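Long-range contacts in NDP-N-acetyl-D-galactosaminuronic acid dehydrogenase (Methanosarcina mazei Go1, PDB 3G79), which probably oxidises UDP-N-acetyl-D-mannosamine to the corresponding uronate in an NAD-dependent reaction that consumes two NAD(+) per sugar nucleotide: residues N250-L254 / V328-M332; V263-R267 / V282-G286; P333-Y337 / P377-C382. One frame throughout, in Å; residues are numbered along the deposited sequence.

Contact 1: N250-L254 / V328-M332; sequences NQLAL and VNDFM
Helical segments 250-254 and 328-332 pass 10.5 Å apart at their axes and cross at 61°, with the closest CA pairs linking Asn250 to Asn329 and Gln251 to Val328. That spacing is wide enough for side chains to fill the interface, and one polar pair bridges it. Asn250 ND2 donates to Asn329 OD1 over 2.9 Å with an N-H...O angle of 147°. The two amides stand perpendicular, and the donor is tilted out of the acceptor's carbonyl plane. Both amides are buried and both are satisfied at their other ends: Asn250 OD1 accepts from Gly286 N, while Asn329 ND2 bonds to Asp243. Such two-sided bonding fixes which way each amide is flipped.

Beside the amides, Met332 CG lies 3.7 Å from Asn250 ND2. Met332 bends at its second torsion (chi2 -56°), which brings its end back toward segment 250-254 and the tip of Leu254; its methyl is modelled too near Asn250, so its exact place is doubtful. Leu254 CD1 also meets the edge of the Phe331 ring, 4.2 Å from Phe331 CD2. Val328 CG1 packs 4.4 Å from Gln251 CB.

The contact thus joins the late part of helix 228-258 to the first half of helix 321-345. Helix 263-271 packs against Leu252 on the former, and Tyr314 of the second subunit covers Gln251 and Val328.

Contact 2: V263-R267 / V282-G286; sequences VYDVR and VLWPG
The guanidinium of Arg267 lies flat on the indole of Trp284, the two planes 21° apart, while its edge is turned to the backbone of 282-283. Arg267 CZ sits 3.7 Å from the centroid of the six-membered ring and only 15° off the ring normal, which meets the geometry of a cation-pi contact; NH1 lies over the CH2 and CZ2 side of that ring. At the edge, NE donates to Leu283 O at 2.7 Å, approaching from above the carbonyl plane, and NH2 donates to Val282 O, also at 2.7 Å and with a straighter path of 148°. A longer NE bond to Val282 O is weak. The reach comes from a chain stretched from CG to NE, whose CG points away from the backbone N and passes Val282 CG1 at 3.8 Å.

These bonds tie the first turn of helix 263-271 to the irregular chain leading to helix 293-305, within the all-helical central domain of the UDP-glucose/GDP-mannose dehydrogenase family. An alanine in place of Arg267 is likely to leave the carbonyls of Val282 and Leu283 without these donors and the Trp284 face without its cation.

Trp284 also meets Tyr264, edge against edge, with Tyr264 CE1 3.7 Å from Trp284 CE3. Further along, Pro285 CG touches both Tyr264 OH, at 3.8 Å, and Val263 CG1, at 4.1 Å. A water is placed between Tyr264 OH and Pro285 O, too close to both for the bridge to be more than doubtful, and Ile468 packs on Pro285.

Contact 3: P333-Y337 / P377-C382; sequences PAHMY and PYRDLC
Pro333 O accepts the backbone N-H of Tyr337 at 3.0 Å and at the same time faces the edge of the Tyr378 ring, 3.7 Å from its CD1. The same ring edge continues along the helix backbone: Tyr378 CE1 comes within 3.4 Å of Tyr337 N, and Met336 CB comes in obliquely to touch Tyr378 CD1 at 3.6 Å. Tyr378 therefore enters 333-337 edge-on, pressed against the turn closed by the bond from Tyr337 N to Pro333 O. At the start of both segments Pro333 CG and Pro377 CG meet at 3.7 Å. Pro333 has no N-H to give, and the helix is kinked here, where the nitrogens of Pro333 and Ala334 lack bonds to the preceding turn.

Segment 377-382 belongs to helix 375-385, which connects the adjacent parallel strands 355-359 and 388-392 as a beta-alpha-beta crossover of the Rossmann-like UDP binding domain. Tyr378 also packs on Val356 and Met358 of the first strand, so this one ring reaches both the sheet and helix 321-345. The two segments run at 41° to each other.

The far end is carried by Tyr337, whose CG stands opposite its backbone N (chi1 179°), sending the ring out across the other helix. Leu381 CB lies over one face, 4.0 Å from the Tyr337 centroid and 25° off the normal, a CH-pi contact. Cys382 SG approaches the ring edge, 4.1 Å from Tyr337 CD1, as a sulfur-aromatic contact. Leu381 CD1 turns back to Ala334 CA, 3.8 Å away.

Overall arrangement
Contact 1 stands between the other two, its centre about 11 Å from that of contact 2 and about 13 Å from that of contact 3, whose own centres are about 21 Å apart. It meets contact 2 where Leu252 CD1 packs 3.7 Å from Val266 CG1, and contact 3 where Leu254 CD2 packs 3.5 Å from His335 CE1. Contacts 2 and 3 do not touch, their nearest atoms being about 6 Å apart. Helix 321-345 supplies both contact 1 and contact 3, passing from partners in the central domain to the UDP binding domain at the Pro333 kink. The second subunit reaches contacts 1 and 2, and its Asp313 bonds to His335.

Contact 1: N250-L254 / V328-M332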
ATOM      1  N   ASN A 250     -10.514   3.674  -2.963  1.00 25.92           N
ATOM      2  CA  ASN A 250     -11.596   4.608  -3.202  1.00 25.18           C
ATOM      3  C   ASN A 250     -11.558   4.908  -4.671  1.00 25.02           C
ATOM      4  O   ASN A 250     -12.571   4.864  -5.337  1.00 24.96           O
ATOM      5  CB  ASN A 250     -11.434   5.898  -2.379  1.00 23.81           C
ATOM      6  CG  ASN A 250     -12.005   5.762  -0.976  1.00 28.35           C
ATOM      7  OD1 ASN A 250     -12.812   4.868  -0.703  1.00 24.72           O
ATOM      8  ND2 ASN A 250     -11.613   6.665  -0.080  1.00 23.76           N
ATOM      9  N   GLN A 251     -10.367   5.185  -5.162  1.00 25.49           N
ATOM     10  CA  GLN A 251     -10.136   5.418  -6.575  1.00 27.61           C
ATOM     11  C   GLN A 251     -10.549   4.233  -7.449  1.00 27.50           C
ATOM     12  O   GLN A 251     -11.117   4.423  -8.526  1.00 29.20           O
ATOM     13  CB  GLN A 251      -8.661   5.714  -6.806  1.00 30.73           C
ATOM     14  CG  GLN A 251      -8.220   5.550  -8.216  1.00 46.84           C
ATOM     15  CD  GLN A 251      -8.343   6.804  -9.006  1.00 34.52           C
ATOM     16  OE1 GLN A 251      -9.369   7.516  -8.954  1.00 46.24           O
ATOM     17  NE2 GLN A 251      -7.290   7.096  -9.780  1.00 47.33           N
ATOM     18  N   LEU A 252     -10.292   3.023  -6.999  1.00 25.86           N
ATOM     19  CA  LEU A 252     -10.580   1.881  -7.844  1.00 27.06           C
ATOM     20  C   LEU A 252     -12.100   1.753  -7.872  1.00 29.26           C
ATOM     21  O   LEU A 252     -12.678   1.410  -8.910  1.00 29.86           O
ATOM     22  CB  LEU A 252      -9.926   0.617  -7.302  1.00 25.54           C
ATOM     23  CG  LEU A 252      -9.513  -0.599  -8.110  1.00 36.50           C
ATOM     24  CD1 LEU A 252     -10.194  -1.786  -7.455  1.00 24.97           C
ATOM     25  CD2 LEU A 252      -9.688  -0.534  -9.679  1.00 23.74           C
ATOM     26  N   ALA A 253     -12.725   2.088  -6.737  1.00 28.45           N
ATOM     27  CA  ALA A 253     -14.169   2.122  -6.650  1.00 27.46           C
ATOM     28  C   ALA A 253     -14.756   3.071  -7.712  1.00 26.03           C
ATOM     29  O   ALA A 253     -15.613   2.656  -8.468  1.00 26.52           O
ATOM     30  CB  ALA A 253     -14.645   2.478  -5.207  1.00 26.47           C
ATOM     31  N   LEU A 254     -14.290   4.313  -7.798  1.00 24.75           N
ATOM     32  CA  LEU A 254     -14.729   5.179  -8.907  1.00 24.96           C
ATOM     33  C   LEU A 254     -14.529   4.500 -10.286  1.00 24.31           C
ATOM     34  O   LEU A 254     -15.441   4.416 -11.044  1.00 24.64           O
ATOM     35  CB  LEU A 254     -14.076   6.561  -8.853  1.00 25.07           C
ATOM     36  CG  LEU A 254     -14.192   7.229  -7.495  1.00 23.29           C
ATOM     37  CD1 LEU A 254     -13.331   8.456  -7.385  1.00 25.46           C
ATOM     38  CD2 LEU A 254     -15.614   7.589  -7.229  1.00 24.69           C
ATOM     39  N   VAL A 328      -8.475  12.759  -3.349  1.00 30.33           N
ATOM     40  CA  VAL A 328      -9.331  11.618  -3.685  1.00 27.80           C
ATOM     41  C   VAL A 328     -10.254  11.424  -2.473  1.00 27.79           C
ATOM     42  O   VAL A 328     -11.483  11.593  -2.563  1.00 27.95           O
ATOM     43  CB  VAL A 328      -8.496  10.368  -4.070  1.00 26.85           C
ATOM     44  CG1 VAL A 328      -9.330   9.111  -4.129  1.00 28.75           C
ATOM     45  CG2 VAL A 328      -7.852  10.571  -5.408  1.00 28.74           C
ATOM     46  N   ASN A 329      -9.651  11.189  -1.323  1.00 27.44           N
ATOM     47  CA  ASN A 329     -10.381  10.993  -0.090  1.00 27.78           C
ATOM     48  C   ASN A 329     -11.320  12.155   0.314  1.00 28.88           C
ATOM     49  O   ASN A 329     -12.422  11.894   0.830  1.00 28.88           O
ATOM     50  CB  ASN A 329      -9.389  10.647   1.017  1.00 28.20           C
ATOM     51  CG  ASN A 329      -8.773   9.246   0.847  1.00 48.70           C
ATOM     52  OD1 ASN A 329      -9.320   8.377   0.144  1.00 29.60           O
ATOM     53  ND2 ASN A 329      -7.630   9.020   1.502  1.00 29.95           N
ATOM     54  N   ASP A 330     -10.909  13.412   0.062  1.00 29.49           N
ATOM     55  CA  ASP A 330     -11.780  14.593   0.278  1.00 29.82           C
ATOM     56  C   ASP A 330     -12.963  14.611  -0.683  1.00 28.64           C
ATOM     57  O   ASP A 330     -13.961  15.285  -0.398  1.00 29.40           O
ATOM     58  CB  ASP A 330     -11.048  15.964   0.139  1.00 30.44           C
ATOM     59  CG  ASP A 330     -10.179  16.355   1.368  1.00 22.98           C
ATOM     60  OD1 ASP A 330     -10.340  15.798   2.455  1.00 30.34           O
ATOM     61  OD2 ASP A 330      -9.303  17.249   1.222  1.00 31.51           O
ATOM     62  N   PHE A 331     -12.860  13.881  -1.796  1.00 26.48           N
ATOM     63  CA  PHE A 331     -13.889  13.906  -2.815  1.00 26.58           C
ATOM     64  C   PHE A 331     -15.076  13.035  -2.501  1.00 26.93           C
ATOM     65  O   PHE A 331     -16.184  13.271  -2.986  1.00 28.78           O
ATOM     66  CB  PHE A 331     -13.308  13.463  -4.155  1.00 27.74           C
ATOM     67  CG  PHE A 331     -14.312  13.427  -5.274  1.00 28.92           C
ATOM     68  CD1 PHE A 331     -14.970  14.601  -5.692  1.00 27.61           C
ATOM     69  CD2 PHE A 331     -14.590  12.234  -5.928  1.00 27.20           C
ATOM     70  CE1 PHE A 331     -15.882  14.575  -6.759  1.00 28.57           C
ATOM     71  CE2 PHE A 331     -15.509  12.197  -6.979  1.00 28.27           C
ATOM     72  CZ  PHE A 331     -16.150  13.365  -7.403  1.00 26.91           C
ATOM     73  N   MET A 332     -14.851  12.014  -1.694  1.00 25.80           N
ATOM     74  CA  MET A 332     -15.827  10.984  -1.503  1.00 24.36           C
ATOM     75  C   MET A 332     -17.173  11.489  -0.987  1.00 26.92           C
ATOM     76  O   MET A 332     -18.202  10.983  -1.444  1.00 29.68           O
ATOM     77  CB  MET A 332     -15.237   9.822  -0.704  1.00 21.77           C
ATOM     78  CG  MET A 332     -14.010   9.199  -1.432  1.00 28.74           C
ATOM     79  SD  MET A 332     -14.339   8.627  -3.119  1.00 17.04           S
ATOM     80  CE  MET A 332     -12.721   8.481  -3.741  1.00 29.39           C
TER

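Contact 2: V263-R267 / V282-G286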
ATOM      1  N   VAL A 263     -16.512  -3.450  -7.238  1.00 23.37           N
ATOM      2  CA  VAL A 263     -15.196  -3.219  -6.584  1.00 23.48           C
ATOM      3  C   VAL A 263     -14.777  -4.394  -5.680  1.00 23.99           C
ATOM      4  O   VAL A 263     -13.589  -4.729  -5.610  1.00 23.85           O
ATOM      5  CB  VAL A 263     -15.031  -1.830  -5.834  1.00 23.50           C
ATOM      6  CG1 VAL A 263     -15.849  -1.770  -4.589  1.00 18.86           C
ATOM      7  CG2 VAL A 263     -13.544  -1.568  -5.462  1.00 18.15           C
ATOM      8  N   TYR A 264     -15.742  -5.019  -5.007  1.00 24.60           N
ATOM      9  CA  TYR A 264     -15.412  -6.033  -4.001  1.00 25.38           C
ATOM     10  C   TYR A 264     -14.884  -7.326  -4.589  1.00 25.89           C
ATOM     11  O   TYR A 264     -14.118  -7.998  -3.964  1.00 25.73           O
ATOM     12  CB  TYR A 264     -16.558  -6.247  -3.015  1.00 25.83           C
ATOM     13  CG  TYR A 264     -16.844  -4.978  -2.279  1.00 24.91           C
ATOM     14  CD1 TYR A 264     -16.020  -4.543  -1.246  1.00 26.82           C
ATOM     15  CD2 TYR A 264     -17.876  -4.157  -2.670  1.00 26.95           C
ATOM     16  CE1 TYR A 264     -16.253  -3.338  -0.596  1.00 25.18           C
ATOM     17  CE2 TYR A 264     -18.097  -2.951  -2.036  1.00 25.50           C
ATOM     18  CZ  TYR A 264     -17.304  -2.566  -0.994  1.00 26.79           C
ATOM     19  OH  TYR A 264     -17.563  -1.375  -0.386  1.00 25.61           O
ATOM     20  N   ASP A 265     -15.239  -7.626  -5.824  1.00 27.18           N
ATOM     21  CA  ASP A 265     -14.725  -8.806  -6.484  1.00 27.65           C
ATOM     22  C   ASP A 265     -13.309  -8.495  -6.942  1.00 28.22           C
ATOM     23  O   ASP A 265     -12.418  -9.348  -6.872  1.00 28.65           O
ATOM     24  CB  ASP A 265     -15.584  -9.157  -7.697  1.00 27.62           C
ATOM     25  CG  ASP A 265     -16.955  -9.733  -7.327  1.00 42.59           C
ATOM     26  OD1 ASP A 265     -17.133 -10.411  -6.270  1.00 28.06           O
ATOM     27  OD2 ASP A 265     -17.865  -9.516  -8.151  1.00 28.47           O
ATOM     28  N   VAL A 266     -13.097  -7.264  -7.393  1.00 27.68           N
ATOM     29  CA  VAL A 266     -11.761  -6.867  -7.829  1.00 27.43           C
ATOM     30  C   VAL A 266     -10.901  -6.989  -6.609  1.00 27.09           C
ATOM     31  O   VAL A 266      -9.953  -7.781  -6.597  1.00 28.08           O
ATOM     32  CB  VAL A 266     -11.744  -5.487  -8.564  1.00 27.46           C
ATOM     33  CG1 VAL A 266     -10.337  -5.079  -9.033  1.00 14.91           C
ATOM     34  CG2 VAL A 266     -12.683  -5.565  -9.807  1.00 14.66           C
ATOM     35  N   ARG A 267     -11.327  -6.327  -5.548  1.00 26.35           N
ATOM     36  CA  ARG A 267     -10.619  -6.328  -4.273  1.00 26.20           C
ATOM     37  C   ARG A 267     -10.332  -7.731  -3.662  1.00 25.73           C
ATOM     38  O   ARG A 267      -9.185  -8.021  -3.269  1.00 24.92           O
ATOM     39  CB  ARG A 267     -11.356  -5.466  -3.261  1.00 26.73           C
ATOM     40  CG  ARG A 267     -10.727  -5.592  -1.911  1.00 28.01           C
ATOM     41  CD  ARG A 267     -11.367  -4.714  -0.885  1.00 26.71           C
ATOM     42  NE  ARG A 267     -10.546  -4.849   0.289  1.00 28.33           N
ATOM     43  CZ  ARG A 267     -10.557  -5.905   1.090  1.00 26.88           C
ATOM     44  NH1 ARG A 267     -11.408  -6.884   0.879  1.00 28.22           N
ATOM     45  NH2 ARG A 267      -9.731  -5.957   2.125  1.00 28.99           N
ATOM     46  N   VAL A 282      -4.830  -4.414   0.741  1.00 32.31           N
ATOM     47  CA  VAL A 282      -5.954  -3.605   0.237  1.00 31.87           C
ATOM     48  C   VAL A 282      -7.047  -3.340   1.281  1.00 31.76           C
ATOM     49  O   VAL A 282      -7.705  -4.269   1.786  1.00 31.54           O
ATOM     50  CB  VAL A 282      -6.625  -4.279  -0.985  1.00 30.98           C
ATOM     51  CG1 VAL A 282      -7.639  -3.360  -1.631  1.00 36.06           C
ATOM     52  CG2 VAL A 282      -5.606  -4.651  -1.998  1.00 37.10           C
ATOM     53  N   LEU A 283      -7.269  -2.059   1.547  1.00 30.95           N
ATOM     54  CA  LEU A 283      -8.299  -1.645   2.484  1.00 30.16           C
ATOM     55  C   LEU A 283      -9.685  -1.616   1.808  1.00 29.28           C
ATOM     56  O   LEU A 283      -9.927  -2.301   0.801  1.00 29.40           O
ATOM     57  CB  LEU A 283      -7.920  -0.280   3.086  1.00 30.26           C
ATOM     58  CG  LEU A 283      -6.552  -0.260   3.829  1.00 44.54           C
ATOM     59  CD1 LEU A 283      -6.126   1.120   4.345  1.00 29.41           C
ATOM     60  CD2 LEU A 283      -6.546  -1.285   4.994  1.00 30.34           C
ATOM     61  N   TRP A 284     -10.565  -0.803   2.358  1.00 27.71           N
ATOM     62  CA  TRP A 284     -11.979  -0.783   2.010  1.00 27.57           C
ATOM     63  C   TRP A 284     -12.315   0.640   1.608  1.00 27.38           C
ATOM     64  O   TRP A 284     -11.830   1.591   2.226  1.00 26.85           O
ATOM     65  CB  TRP A 284     -12.820  -1.186   3.209  1.00 27.99           C
ATOM     66  CG  TRP A 284     -12.525  -2.585   3.686  1.00 30.50           C
ATOM     67  CD1 TRP A 284     -11.579  -2.967   4.625  1.00 29.83           C
ATOM     68  CD2 TRP A 284     -13.159  -3.789   3.251  1.00 29.11           C
ATOM     69  NE1 TRP A 284     -11.612  -4.339   4.812  1.00 30.32           N
ATOM     70  CE2 TRP A 284     -12.569  -4.868   3.982  1.00 30.62           C
ATOM     71  CE3 TRP A 284     -14.187  -4.065   2.352  1.00 29.67           C
ATOM     72  CZ2 TRP A 284     -12.976  -6.197   3.820  1.00 29.08           C
ATOM     73  CZ3 TRP A 284     -14.590  -5.375   2.187  1.00 28.56           C
ATOM     74  CH2 TRP A 284     -13.987  -6.432   2.923  1.00 30.32           C
ATOM     75  N   PRO A 285     -13.067   0.791   0.520  1.00 27.57           N
ATOM     76  CA  PRO A 285     -13.445   2.123  -0.007  1.00 28.43           C
ATOM     77  C   PRO A 285     -14.670   2.642   0.778  1.00 29.57           C
ATOM     78  O   PRO A 285     -15.302   1.839   1.486  1.00 29.45           O
ATOM     79  CB  PRO A 285     -13.790   1.822  -1.487  1.00 27.78           C
ATOM     80  CG  PRO A 285     -14.307   0.361  -1.449  1.00 28.23           C
ATOM     81  CD  PRO A 285     -13.558  -0.323  -0.316  1.00 26.78           C
ATOM     82  N   GLY A 286     -15.004   3.937   0.671  1.00 30.03           N
ATOM     83  CA  GLY A 286     -16.034   4.530   1.551  1.00 29.75           C
ATOM     84  C   GLY A 286     -16.381   6.014   1.376  1.00 30.31           C
ATOM     85  O   GLY A 286     -15.843   6.706   0.537  1.00 29.98           O
TER
HETATM   86  O   HOH W   1     -16.674  -0.292   1.631  1.00 27.34           O

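Contact 3: P333-Y337 / P377-C382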
ATOM      1  N   PRO A 333     -17.192  12.486  -0.059  1.00 25.43           N
ATOM      2  CA  PRO A 333     -18.484  13.115   0.210  1.00 25.02           C
ATOM      3  C   PRO A 333     -19.187  13.680  -1.012  1.00 25.08           C
ATOM      4  O   PRO A 333     -20.398  13.457  -1.141  1.00 26.24           O
ATOM      5  CB  PRO A 333     -18.142  14.237   1.219  1.00 24.30           C
ATOM      6  CG  PRO A 333     -17.129  13.620   2.013  1.00 22.98           C
ATOM      7  CD  PRO A 333     -16.222  12.876   0.977  1.00 24.64           C
ATOM      8  N   ALA A 334     -18.471  14.378  -1.891  1.00 24.32           N
ATOM      9  CA  ALA A 334     -19.091  14.878  -3.124  1.00 24.91           C
ATOM     10  C   ALA A 334     -19.542  13.703  -4.003  1.00 26.53           C
ATOM     11  O   ALA A 334     -20.603  13.784  -4.630  1.00 27.91           O
ATOM     12  CB  ALA A 334     -18.183  15.858  -3.921  1.00 22.61           C
ATOM     13  N   HIS A 335     -18.786  12.609  -3.994  1.00 25.94           N
ATOM     14  CA  HIS A 335     -19.184  11.459  -4.775  1.00 26.53           C
ATOM     15  C   HIS A 335     -20.475  10.848  -4.231  1.00 28.80           C
ATOM     16  O   HIS A 335     -21.353  10.400  -5.019  1.00 28.72           O
ATOM     17  CB  HIS A 335     -18.071  10.408  -4.882  1.00 25.52           C
ATOM     18  CG  HIS A 335     -18.485   9.195  -5.646  1.00 24.04           C
ATOM     19  ND1 HIS A 335     -18.752   9.223  -7.004  1.00 25.97           N
ATOM     20  CD2 HIS A 335     -18.757   7.936  -5.237  1.00 24.30           C
ATOM     21  CE1 HIS A 335     -19.125   8.018  -7.400  1.00 24.11           C
ATOM     22  NE2 HIS A 335     -19.138   7.224  -6.346  1.00 24.03           N
ATOM     23  N   MET A 336     -20.611  10.860  -2.896  1.00 29.85           N
ATOM     24  CA  MET A 336     -21.790  10.295  -2.222  1.00 29.85           C
ATOM     25  C   MET A 336     -22.986  11.095  -2.638  1.00 30.23           C
ATOM     26  O   MET A 336     -23.983  10.521  -3.094  1.00 30.67           O
ATOM     27  CB  MET A 336     -21.632  10.277  -0.689  1.00 30.30           C
ATOM     28  CG  MET A 336     -20.868   9.046  -0.137  1.00 32.19           C
ATOM     29  SD  MET A 336     -21.861   7.510  -0.066  1.00 31.50           S
ATOM     30  CE  MET A 336     -21.099   6.770  -1.444  1.00 33.05           C
ATOM     31  N   TYR A 337     -22.866  12.425  -2.505  1.00 29.72           N
ATOM     32  CA  TYR A 337     -23.849  13.378  -3.011  1.00 28.04           C
ATOM     33  C   TYR A 337     -24.244  13.175  -4.486  1.00 28.29           C
ATOM     34  O   TYR A 337     -25.416  13.130  -4.777  1.00 29.76           O
ATOM     35  CB  TYR A 337     -23.350  14.806  -2.803  1.00 27.10           C
ATOM     36  CG  TYR A 337     -24.313  15.822  -3.314  1.00 29.26           C
ATOM     37  CD1 TYR A 337     -25.449  16.159  -2.578  1.00 27.18           C
ATOM     38  CD2 TYR A 337     -24.109  16.453  -4.557  1.00 27.54           C
ATOM     39  CE1 TYR A 337     -26.355  17.097  -3.051  1.00 29.85           C
ATOM     40  CE2 TYR A 337     -25.011  17.392  -5.037  1.00 29.91           C
ATOM     41  CZ  TYR A 337     -26.128  17.695  -4.272  1.00 27.32           C
ATOM     42  OH  TYR A 337     -27.017  18.605  -4.726  1.00 31.34           O
ATOM     43  N   PRO A 377     -19.242  17.482   5.366  1.00 29.15           N
ATOM     44  CA  PRO A 377     -19.372  18.084   4.026  1.00 28.92           C
ATOM     45  C   PRO A 377     -20.520  17.509   3.200  1.00 29.00           C
ATOM     46  O   PRO A 377     -21.040  18.212   2.357  1.00 30.17           O
ATOM     47  CB  PRO A 377     -18.016  17.827   3.363  1.00 28.21           C
ATOM     48  CG  PRO A 377     -17.438  16.651   4.104  1.00 35.13           C
ATOM     49  CD  PRO A 377     -17.945  16.778   5.519  1.00 29.16           C
ATOM     50  N   TYR A 378     -20.929  16.267   3.448  1.00 28.81           N
ATOM     51  CA  TYR A 378     -22.065  15.683   2.734  1.00 28.72           C
ATOM     52  C   TYR A 378     -23.344  16.363   3.149  1.00 29.61           C
ATOM     53  O   TYR A 378     -24.111  16.829   2.298  1.00 29.91           O
ATOM     54  CB  TYR A 378     -22.186  14.189   2.973  1.00 28.32           C
ATOM     55  CG  TYR A 378     -23.423  13.603   2.295  1.00 27.25           C
ATOM     56  CD1 TYR A 378     -23.326  12.878   1.083  1.00 28.22           C
ATOM     57  CD2 TYR A 378     -24.703  13.767   2.868  1.00 28.31           C
ATOM     58  CE1 TYR A 378     -24.467  12.357   0.475  1.00 25.56           C
ATOM     59  CE2 TYR A 378     -25.812  13.261   2.272  1.00 25.72           C
ATOM     60  CZ  TYR A 378     -25.705  12.563   1.059  1.00 27.79           C
ATOM     61  OH  TYR A 378     -26.870  12.050   0.486  1.00 25.13           O
ATOM     62  N   ARG A 379     -23.581  16.421   4.457  1.00 30.65           N
ATOM     63  CA  ARG A 379     -24.762  17.098   4.974  1.00 31.89           C
ATOM     64  C   ARG A 379     -24.857  18.507   4.410  1.00 32.74           C
ATOM     65  O   ARG A 379     -25.951  18.977   4.069  1.00 33.99           O
ATOM     66  CB  ARG A 379     -24.763  17.124   6.507  1.00 32.32           C
ATOM     67  CG  ARG A 379     -25.877  17.955   7.098  1.00 21.18           C
ATOM     68  CD  ARG A 379     -25.815  17.980   8.589  1.00 32.64           C
ATOM     69  NE  ARG A 379     -26.843  18.832   9.118  1.00 20.75           N
ATOM     70  CZ  ARG A 379     -26.725  20.126   9.437  1.00 33.88           C
ATOM     71  NH1 ARG A 379     -25.590  20.814   9.272  1.00 21.62           N
ATOM     72  NH2 ARG A 379     -27.791  20.757   9.916  1.00 21.77           N
ATOM     73  N   ASP A 380     -23.714  19.161   4.266  1.00 32.68           N
ATOM     74  CA  ASP A 380     -23.683  20.529   3.777  1.00 33.97           C
ATOM     75  C   ASP A 380     -24.098  20.692   2.329  1.00 33.87           C
ATOM     76  O   ASP A 380     -24.813  21.657   2.001  1.00 34.17           O
ATOM     77  CB  ASP A 380     -22.321  21.177   4.069  1.00 35.92           C
ATOM     78  CG  ASP A 380     -22.236  21.712   5.501  1.00 53.71           C
ATOM     79  OD1 ASP A 380     -23.300  21.927   6.124  1.00 36.44           O
ATOM     80  OD2 ASP A 380     -21.117  21.926   6.010  1.00 37.57           O
ATOM     81  N   LEU A 381     -23.668  19.755   1.471  1.00 33.52           N
ATOM     82  CA  LEU A 381     -24.105  19.697   0.070  1.00 33.47           C
ATOM     83  C   LEU A 381     -25.616  19.537  -0.065  1.00 34.86           C
ATOM     84  O   LEU A 381     -26.254  20.213  -0.890  1.00 36.01           O
ATOM     85  CB  LEU A 381     -23.384  18.580  -0.689  1.00 33.33           C
ATOM     86  CG  LEU A 381     -21.881  18.831  -0.948  1.00 36.28           C
ATOM     87  CD1 LEU A 381     -21.160  17.560  -1.349  1.00 33.60           C
ATOM     88  CD2 LEU A 381     -21.586  19.999  -1.939  1.00 32.64           C
ATOM     89  N   CYS A 382     -26.220  18.687   0.751  1.00 34.80           N
ATOM     90  CA  CYS A 382     -27.651  18.518   0.625  1.00 35.93           C
ATOM     91  C   CYS A 382     -28.438  19.766   1.011  1.00 37.54           C
ATOM     92  O   CYS A 382     -29.393  20.130   0.335  1.00 37.73           O
ATOM     93  CB  CYS A 382     -28.116  17.377   1.473  1.00 35.99           C
ATOM     94  SG  CYS A 382     -27.275  15.903   1.041  1.00 40.13           S
TER